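Local coordinates for CBS domain protein (Shewanella oneidensis, PDB 3LHH) that binds AMP in its paired CBS domains, this fragment being part of a longer membrane protein that may also bind flavin adenine dinucleotide, at residues N121-G125 with M126-E130; L61-D64 with A65-T69; E105-L109 with V110-K114. All blocks are in the same frame, centred on the assembly; numbering follows the deposited sequence.

How the contacts relate
Contact 2 lies in the first CBS domain and contact 1 in the second, and the loop of contact 3 leads from helix 94-102 toward strand 117-120 of the second. Contacts 2 and 3 are neighbours, their centres 12 Å apart, and they meet where Leu109 CD2 packs 3.4 Å from Asn66 ND2. Contact 1 is at the far side of the chain's centre, its own centre 34 Å from that of contact 2 and 32 Å from that of contact 3. None of the three touches the AMP, which they flank from two sides: the side chains of Leu128, Asn66 and Leu109 lie about 12, 12 and 13 Å from it.

Contact 1: N121-G125 with M126-E130; sequences NSLSG and MELLE
Ser124 and Glu127 grip each other at the start of helix 125-135. The backbone N-H of Glu127 points almost straight at Ser124 OG, 3.1 Å from Glu127 N with an angle of 168° at the hydrogen. In return Glu127 OE2 accepts from Ser124 N through its anti lone pair, the one turned away from OE1. The 2.5 Å between Ser124 N and Glu127 OE2 is very short, and Glu127 was modelled in two conformers, so this length is best treated with caution. Two torsions set up the exchange. The hydroxyl of Ser124 stands between its own N and carbonyl carbon (chi1 80°), while Glu127 CG lies beside its backbone N and the chain then runs out extended (chi2 171°), bringing the carboxylate back to the residue before the helix. This reciprocal pair is a capping box, with Ser124 as the N-cap. A negative carboxylate here would probably be favoured by the positive end of the helix dipole. Just outside the box, Leu123 drapes over the first turn: its CG is 3.9 Å from Glu127 CB, and its CD2 reaches Leu128 CD1 at 4.2 Å. Joining the residue before the cap to the fourth residue of the helix, the two leucines make a hydrophobic staple. Behind them the regular helical ladder takes over, with Leu128 N bonded to Ser124 O at 2.9 Å and Leu129 N to Gly125 O at 2.9 Å. Farther out, Leu128 and Leu129 lean on Met158 of helix 155-163, and Leu129 also touches Leu162. At the other end of the segment, Asn121 is tied by backbone hydrogen bonding to Val143, which fixes the loop against the end of strand 139-143.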
loop_
_atom_site.group_PDB
_atom_site.type_symbol
_atom_site.label_atom_id
_atom_site.label_comp_id
_atom_site.label_asym_id
_atom_site.label_seq_id
_atom_site.Cartn_x
_atom_site.Cartn_y
_atom_site.Cartn_z
ATOM N N ASN A 121 -11.032 -9.086 -5.768
ATOM C CA ASN A 121 -10.112 -10.050 -6.356
ATOM C C ASN A 121 -10.680 -10.696 -7.621
ATOM O O ASN A 121 -10.047 -11.563 -8.228
ATOM C CB ASN A 121 -9.715 -11.119 -5.333
ATOM C CG ASN A 121 -10.833 -12.123 -5.042
ATOM O OD1 ASN A 121 -11.993 -11.924 -5.412
ATOM N ND2 ASN A 121 -10.476 -13.212 -4.362
ATOM N N SER A 122 -11.876 -10.263 -8.016
ATOM C CA SER A 122 -12.539 -10.792 -9.207
ATOM C C SER A 122 -12.256 -9.939 -10.460
ATOM O O SER A 122 -12.784 -10.198 -11.546
ATOM C CB SER A 122 -14.049 -10.890 -8.964
ATOM O OG SER A 122 -14.665 -9.614 -9.070
ATOM N N LEU A 123 -11.426 -8.918 -10.300
ATOM C CA LEU A 123 -11.069 -8.057 -11.410
ATOM C C LEU A 123 -10.188 -8.823 -12.397
ATOM O O LEU A 123 -9.375 -9.642 -11.998
ATOM C CB LEU A 123 -10.343 -6.828 -10.881
ATOM C CG LEU A 123 -11.030 -5.489 -11.123
ATOM C CD1 LEU A 123 -12.508 -5.548 -10.768
ATOM C CD2 LEU A 123 -10.317 -4.388 -10.354
ATOM N N SER A 124 -10.376 -8.591 -13.686
ATOM C CA SER A 124 -9.492 -9.174 -14.686
ATOM C C SER A 124 -8.215 -8.340 -14.761
ATOM O O SER A 124 -8.156 -7.242 -14.213
ATOM C CB SER A 124 -10.169 -9.186 -16.057
ATOM O OG SER A 124 -10.092 -7.905 -16.664
ATOM N N GLY A 125 -7.198 -8.857 -15.441
ATOM C CA GLY A 125 -5.971 -8.104 -15.647
ATOM C C GLY A 125 -6.165 -6.751 -16.328
ATOM O O GLY A 125 -5.582 -5.742 -15.911
HETATM N N MSE A 126 -6.982 -6.727 -17.376
HETATM C CA MSE A 126 -7.251 -5.490 -18.102
HETATM C C MSE A 126 -7.960 -4.515 -17.178
HETATM O O MSE A 126 -7.564 -3.359 -17.048
HETATM C CB MSE A 126 -8.119 -5.745 -19.348
HETATM C CG MSE A 126 -7.408 -5.580 -20.681
HETATM SE SE MSE A 126 -6.651 -3.801 -21.060
HETATM C CE MSE A 126 -8.270 -2.845 -21.599
ATOM N N GLU A 127 -9.017 -4.997 -16.538
ATOM C CA GLU A 127 -9.804 -4.186 -15.617
ATOM C C GLU A 127 -8.930 -3.575 -14.524
ATOM O O GLU A 127 -9.098 -2.420 -14.150
ATOM C CB GLU A 127 -10.922 -5.032 -15.005
ATOM C CG GLU A 127 -11.876 -5.601 -16.043
ATOM C CD GLU A 127 -12.843 -6.616 -15.465
ATOM O OE1 GLU A 127 -14.055 -6.515 -15.749
ATOM O OE2 GLU A 127 -12.390 -7.514 -14.725
ATOM N N LEU A 128 -7.984 -4.349 -14.020
ATOM C CA LEU A 128 -7.070 -3.839 -12.997
ATOM C C LEU A 128 -6.160 -2.750 -13.594
ATOM O O LEU A 128 -6.003 -1.665 -13.024
ATOM C CB LEU A 128 -6.219 -4.976 -12.441
ATOM C CG LEU A 128 -5.306 -4.604 -11.278
ATOM C CD1 LEU A 128 -6.130 -4.081 -10.100
ATOM C CD2 LEU A 128 -4.494 -5.801 -10.866
ATOM N N LEU A 129 -5.566 -3.057 -14.744
ATOM C CA LEU A 129 -4.762 -2.098 -15.493
ATOM C C LEU A 129 -5.486 -0.763 -15.696
ATOM O O LEU A 129 -4.931 0.309 -15.431
ATOM C CB LEU A 129 -4.429 -2.676 -16.858
ATOM C CG LEU A 129 -2.973 -2.969 -17.158
ATOM C CD1 LEU A 129 -2.479 -4.040 -16.218
ATOM C CD2 LEU A 129 -2.859 -3.428 -18.579
ATOM N N GLU A 130 -6.716 -0.828 -16.193
ATOM C CA GLU A 130 -7.499 0.382 -16.406
ATOM C C GLU A 130 -7.797 1.129 -15.114
ATOM O O GLU A 130 -7.814 2.362 -15.111
ATOM C CB GLU A 130 -8.812 0.083 -17.138
ATOM C CG GLU A 130 -8.722 0.412 -18.615
ATOM C CD GLU A 130 -7.978 1.734 -18.875
ATOM O OE1 GLU A 130 -8.384 2.788 -18.311
ATOM O OE2 GLU A 130 -6.989 1.709 -19.641
#

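Contact 2: L61-D64 with A65-T69; sequences LPLD and ANLRT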
loop_
_atom_site.group_PDB
_atom_site.type_symbol
_atom_site.label_atom_id
_atom_site.label_comp_id
_atom_site.label_asym_id
_atom_site.label_seq_id
_atom_site.Cartn_x
_atom_site.Cartn_y
_atom_site.Cartn_z
ATOM N N LEU A 61 0.353 2.494 17.133
ATOM C CA LEU A 61 1.711 2.370 17.656
ATOM C C LEU A 61 2.353 3.738 17.775
ATOM O O LEU A 61 1.915 4.675 17.115
ATOM C CB LEU A 61 2.578 1.489 16.761
ATOM C CG LEU A 61 2.211 0.016 16.676
ATOM C CD1 LEU A 61 3.263 -0.711 15.841
ATOM C CD2 LEU A 61 2.091 -0.591 18.095
ATOM N N PRO A 62 3.405 3.851 18.612
ATOM C CA PRO A 62 4.135 5.112 18.784
ATOM C C PRO A 62 4.778 5.565 17.460
ATOM O O PRO A 62 5.186 4.717 16.659
ATOM C CB PRO A 62 5.243 4.750 19.799
ATOM C CG PRO A 62 4.902 3.426 20.326
ATOM C CD PRO A 62 4.054 2.736 19.328
ATOM N N LEU A 63 4.878 6.872 17.241
ATOM C CA LEU A 63 5.533 7.401 16.045
ATOM C C LEU A 63 6.918 6.790 15.832
ATOM O O LEU A 63 7.311 6.524 14.703
ATOM C CB LEU A 63 5.656 8.917 16.104
ATOM C CG LEU A 63 6.392 9.508 14.888
ATOM C CD1 LEU A 63 5.687 9.159 13.590
ATOM C CD2 LEU A 63 6.558 11.010 14.999
ATOM N N ASP A 64 7.637 6.547 16.923
ATOM C CA ASP A 64 9.007 6.061 16.839
ATOM C C ASP A 64 9.063 4.636 16.286
ATOM O O ASP A 64 9.971 4.296 15.525
ATOM C CB ASP A 64 9.717 6.143 18.205
ATOM C CG ASP A 64 10.094 7.565 18.598
ATOM O OD1 ASP A 64 10.545 7.770 19.757
ATOM O OD2 ASP A 64 9.949 8.479 17.752
ATOM N N ALA A 65 8.107 3.798 16.678
ATOM C CA ALA A 65 8.070 2.430 16.173
ATOM C C ALA A 65 7.799 2.410 14.665
ATOM O O ALA A 65 8.355 1.587 13.929
ATOM C CB ALA A 65 7.043 1.603 16.922
ATOM N N ASN A 66 6.954 3.317 14.197
ATOM C CA ASN A 66 6.660 3.372 12.768
ATOM C C ASN A 66 7.868 3.896 11.984
ATOM O O ASN A 66 8.212 3.376 10.935
ATOM C CB ASN A 66 5.409 4.203 12.516
ATOM C CG ASN A 66 4.136 3.499 12.988
ATOM O OD1 ASN A 66 3.871 2.363 12.610
ATOM N ND2 ASN A 66 3.341 4.185 13.799
ATOM N N LEU A 67 8.515 4.913 12.527
ATOM C CA LEU A 67 9.778 5.392 11.997
ATOM C C LEU A 67 10.766 4.239 11.806
ATOM O O LEU A 67 11.396 4.122 10.759
ATOM C CB LEU A 67 10.366 6.448 12.925
ATOM C CG LEU A 67 10.247 7.924 12.544
ATOM C CD1 LEU A 67 9.236 8.174 11.451
ATOM C CD2 LEU A 67 9.942 8.767 13.768
ATOM N N ARG A 68 10.894 3.375 12.808
ATOM C CA ARG A 68 11.843 2.268 12.709
ATOM C C ARG A 68 11.423 1.260 11.644
ATOM O O ARG A 68 12.262 0.719 10.917
ATOM C CB ARG A 68 12.024 1.573 14.063
ATOM C CG ARG A 68 12.830 2.382 15.077
ATOM C CD ARG A 68 12.979 1.643 16.423
ATOM N NE ARG A 68 12.557 2.515 17.514
ATOM C CZ ARG A 68 11.492 2.313 18.287
ATOM N NH1 ARG A 68 11.201 3.195 19.235
ATOM N NH2 ARG A 68 10.730 1.233 18.127
ATOM N N THR A 69 10.127 0.988 11.564
ATOM C CA THR A 69 9.603 0.141 10.499
ATOM C C THR A 69 9.998 0.721 9.142
ATOM O O THR A 69 10.427 0.012 8.230
ATOM C CB THR A 69 8.056 0.043 10.551
ATOM O OG1 THR A 69 7.641 -0.510 11.809
ATOM C CG2 THR A 69 7.549 -0.849 9.414
HETATM O O HOH W 1 2.373 6.682 14.963
#
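Pro62 occupies the N-cap of helix 63-71, the helix of the beta-alpha-beta unit between strands 57-58 and 77-81, and its carbonyl faces Ala65 and Asn66. Pro62 O takes two weak bonds, from Ala65 N at 3.1 Å and from Asn66 N at 3.3 Å. The proline ring packs beside the first turn, its CD 4.0 Å from Ala65 CB. The next rungs are firmer: Leu67 N reaches Leu63 O with an angle of 170° at the hydrogen, and Arg68 N bonds to Asp64 O at 3.0 Å. That last oxygen also lies over the centre of one face of the Arg68 guanidinium, 3.7 Å above its plane. A bend at chi3 (-128°) turns the arginine back along the helix, carrying NH1 to 3.5 Å from Asp64 CB. The carboxylate of Asp64 remains apart from the guanidinium, so any attraction between the two charges acts without direct contact. On another side, Leu63 CG meets Leu67 CD2 at 3.8 Å, and Leu67 continues the apolar surface toward Leu97 of helix 94-102. Asn66 ND2 bonds to Asp58 O and, more weakly, to a water 2.9 Å away that donates to Leu61 O. The water thus links Asn66 to the loop, while the Asp58 bond ties the helix start to strand 57-58, at the strand-to-helix connection of the beta-alpha-beta unit of a CBS domain.

Contact 3: E105-L109 with V110-K114; sequences ERLEL and VDLVK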
loop_
_atom_site.group_PDB
_atom_site.type_symbol
_atom_site.label_atom_id
_atom_site.label_comp_id
_atom_site.label_asym_id
_atom_site.label_seq_id
_atom_site.Cartn_x
_atom_site.Cartn_y
_atom_site.Cartn_z
ATOM N N GLU A 105 9.515 19.130 12.541
ATOM C CA GLU A 105 8.215 19.752 12.767
ATOM C C GLU A 105 7.305 18.850 13.590
ATOM O O GLU A 105 7.491 17.632 13.624
ATOM C CB GLU A 105 7.548 20.111 11.437
ATOM C CG GLU A 105 7.574 18.997 10.406
ATOM C CD GLU A 105 7.029 19.445 9.063
ATOM O OE1 GLU A 105 7.813 19.512 8.091
ATOM O OE2 GLU A 105 5.817 19.741 8.984
ATOM N N ARG A 106 6.329 19.459 14.258
ATOM C CA ARG A 106 5.364 18.713 15.053
ATOM C C ARG A 106 4.586 17.793 14.128
ATOM O O ARG A 106 3.836 18.250 13.264
ATOM C CB ARG A 106 4.419 19.661 15.792
ATOM C CG ARG A 106 3.525 18.969 16.806
ATOM C CD ARG A 106 2.087 19.376 16.601
ATOM N NE ARG A 106 1.167 18.500 17.314
ATOM C CZ ARG A 106 -0.133 18.421 17.046
ATOM N NH1 ARG A 106 -0.651 19.163 16.077
ATOM N NH2 ARG A 106 -0.912 17.601 17.739
ATOM N N LEU A 107 4.770 16.492 14.319
ATOM C CA LEU A 107 4.335 15.509 13.340
ATOM C C LEU A 107 3.375 14.498 13.945
ATOM O O LEU A 107 3.701 13.833 14.930
ATOM C CB LEU A 107 5.561 14.781 12.777
ATOM C CG LEU A 107 5.344 13.729 11.693
ATOM C CD1 LEU A 107 4.609 14.357 10.535
ATOM C CD2 LEU A 107 6.682 13.151 11.237
ATOM N N GLU A 108 2.190 14.384 13.355
ATOM C CA GLU A 108 1.261 13.329 13.736
ATOM C C GLU A 108 1.034 12.451 12.511
ATOM O O GLU A 108 0.640 12.937 11.454
ATOM C CB GLU A 108 -0.070 13.901 14.254
ATOM C CG GLU A 108 0.050 15.044 15.282
ATOM C CD GLU A 108 0.438 14.584 16.689
ATOM O OE1 GLU A 108 -0.039 13.520 17.131
ATOM O OE2 GLU A 108 1.215 15.299 17.361
ATOM N N LEU A 109 1.282 11.157 12.663
ATOM C CA LEU A 109 1.235 10.220 11.549
ATOM C C LEU A 109 -0.060 10.302 10.744
ATOM O O LEU A 109 -0.050 10.225 9.508
ATOM C CB LEU A 109 1.419 8.797 12.064
ATOM C CG LEU A 109 1.725 7.786 10.965
ATOM C CD1 LEU A 109 2.778 8.347 10.054
ATOM C CD2 LEU A 109 2.174 6.453 11.559
ATOM N N VAL A 110 -1.175 10.459 11.444
ATOM C CA VAL A 110 -2.482 10.409 10.797
ATOM C C VAL A 110 -2.633 11.546 9.786
ATOM O O VAL A 110 -3.471 11.487 8.890
ATOM C CB VAL A 110 -3.632 10.443 11.836
ATOM C CG1 VAL A 110 -3.610 11.750 12.619
ATOM C CG2 VAL A 110 -4.974 10.243 11.157
ATOM N N ASP A 111 -1.795 12.566 9.924
ATOM C CA ASP A 111 -1.863 13.748 9.074
ATOM C C ASP A 111 -1.247 13.522 7.689
ATOM O O ASP A 111 -1.514 14.268 6.750
ATOM C CB ASP A 111 -1.173 14.925 9.770
ATOM C CG ASP A 111 -1.958 15.438 10.976
ATOM O OD1 ASP A 111 -3.142 15.054 11.146
ATOM O OD2 ASP A 111 -1.388 16.236 11.754
ATOM N N LEU A 112 -0.422 12.491 7.560
ATOM C CA LEU A 112 0.233 12.223 6.290
ATOM C C LEU A 112 -0.477 11.119 5.509
ATOM O O LEU A 112 -0.083 10.793 4.393
ATOM C CB LEU A 112 1.713 11.874 6.491
ATOM C CG LEU A 112 2.624 13.000 6.998
ATOM C CD1 LEU A 112 2.289 13.326 8.444
ATOM C CD2 LEU A 112 4.090 12.627 6.863
ATOM N N VAL A 113 -1.528 10.546 6.084
ATOM C CA VAL A 113 -2.192 9.435 5.425
ATOM C C VAL A 113 -2.901 9.917 4.165
ATOM O O VAL A 113 -3.603 10.919 4.193
ATOM C CB VAL A 113 -3.218 8.771 6.353
ATOM C CG1 VAL A 113 -3.952 7.640 5.626
ATOM C CG2 VAL A 113 -2.537 8.258 7.605
ATOM N N LYS A 114 -2.711 9.204 3.061
ATOM C CA LYS A 114 -3.415 9.519 1.820
ATOM C C LYS A 114 -4.381 8.387 1.522
ATOM O O LYS A 114 -4.208 7.267 2.026
ATOM C CB LYS A 114 -2.431 9.676 0.661
ATOM C CG LYS A 114 -1.220 10.550 0.978
ATOM C CD LYS A 114 -1.630 11.986 1.267
ATOM C CE LYS A 114 -0.444 12.831 1.706
ATOM N NZ LYS A 114 -0.853 14.238 1.989
#
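Leu107, Glu108 and Leu109 meet Asp111 and Leu112 in the connection that runs from helix 94-102 to strand 117-120, where two overlapping type I beta turns (108-111 and 109-112) curl the chain. Ahead of the turns, Arg106 NH2 forms a salt bridge with Glu108 OE2 at 3.2 Å, and Glu108 CG lies over the rim of one guanidinium face. Leu107 comes next, with its CG anti to the backbone N (chi1 -178°), which sends the isobutyl group across that of Leu112 at about a right angle. Their CD1 atoms are modelled only 3.3 Å apart, tighter than usual carbon packing, so the exact separation is doubtful. Leu107 also rests on Leu97, and Leu112 on Gln96, so that both lie against helix 94-102. The side chain of Glu108 runs alongside that of Asp111 in the same direction, with Glu108 CB 3.7 Å from Asp111 OD2 and the two carboxylate planes turned 64° apart. Glu108 O accepts from Asp111 N at 2.9 Å. Leu109, buried, packs with Leu112 on Ile92 of strand 88-93. Its carbonyl closes the second turn: Leu112 N approaches Leu109 O at 3.0 Å from 51° above the carbonyl plane, while Val113 CG2 lies 3.7 Å from the same Leu109 O.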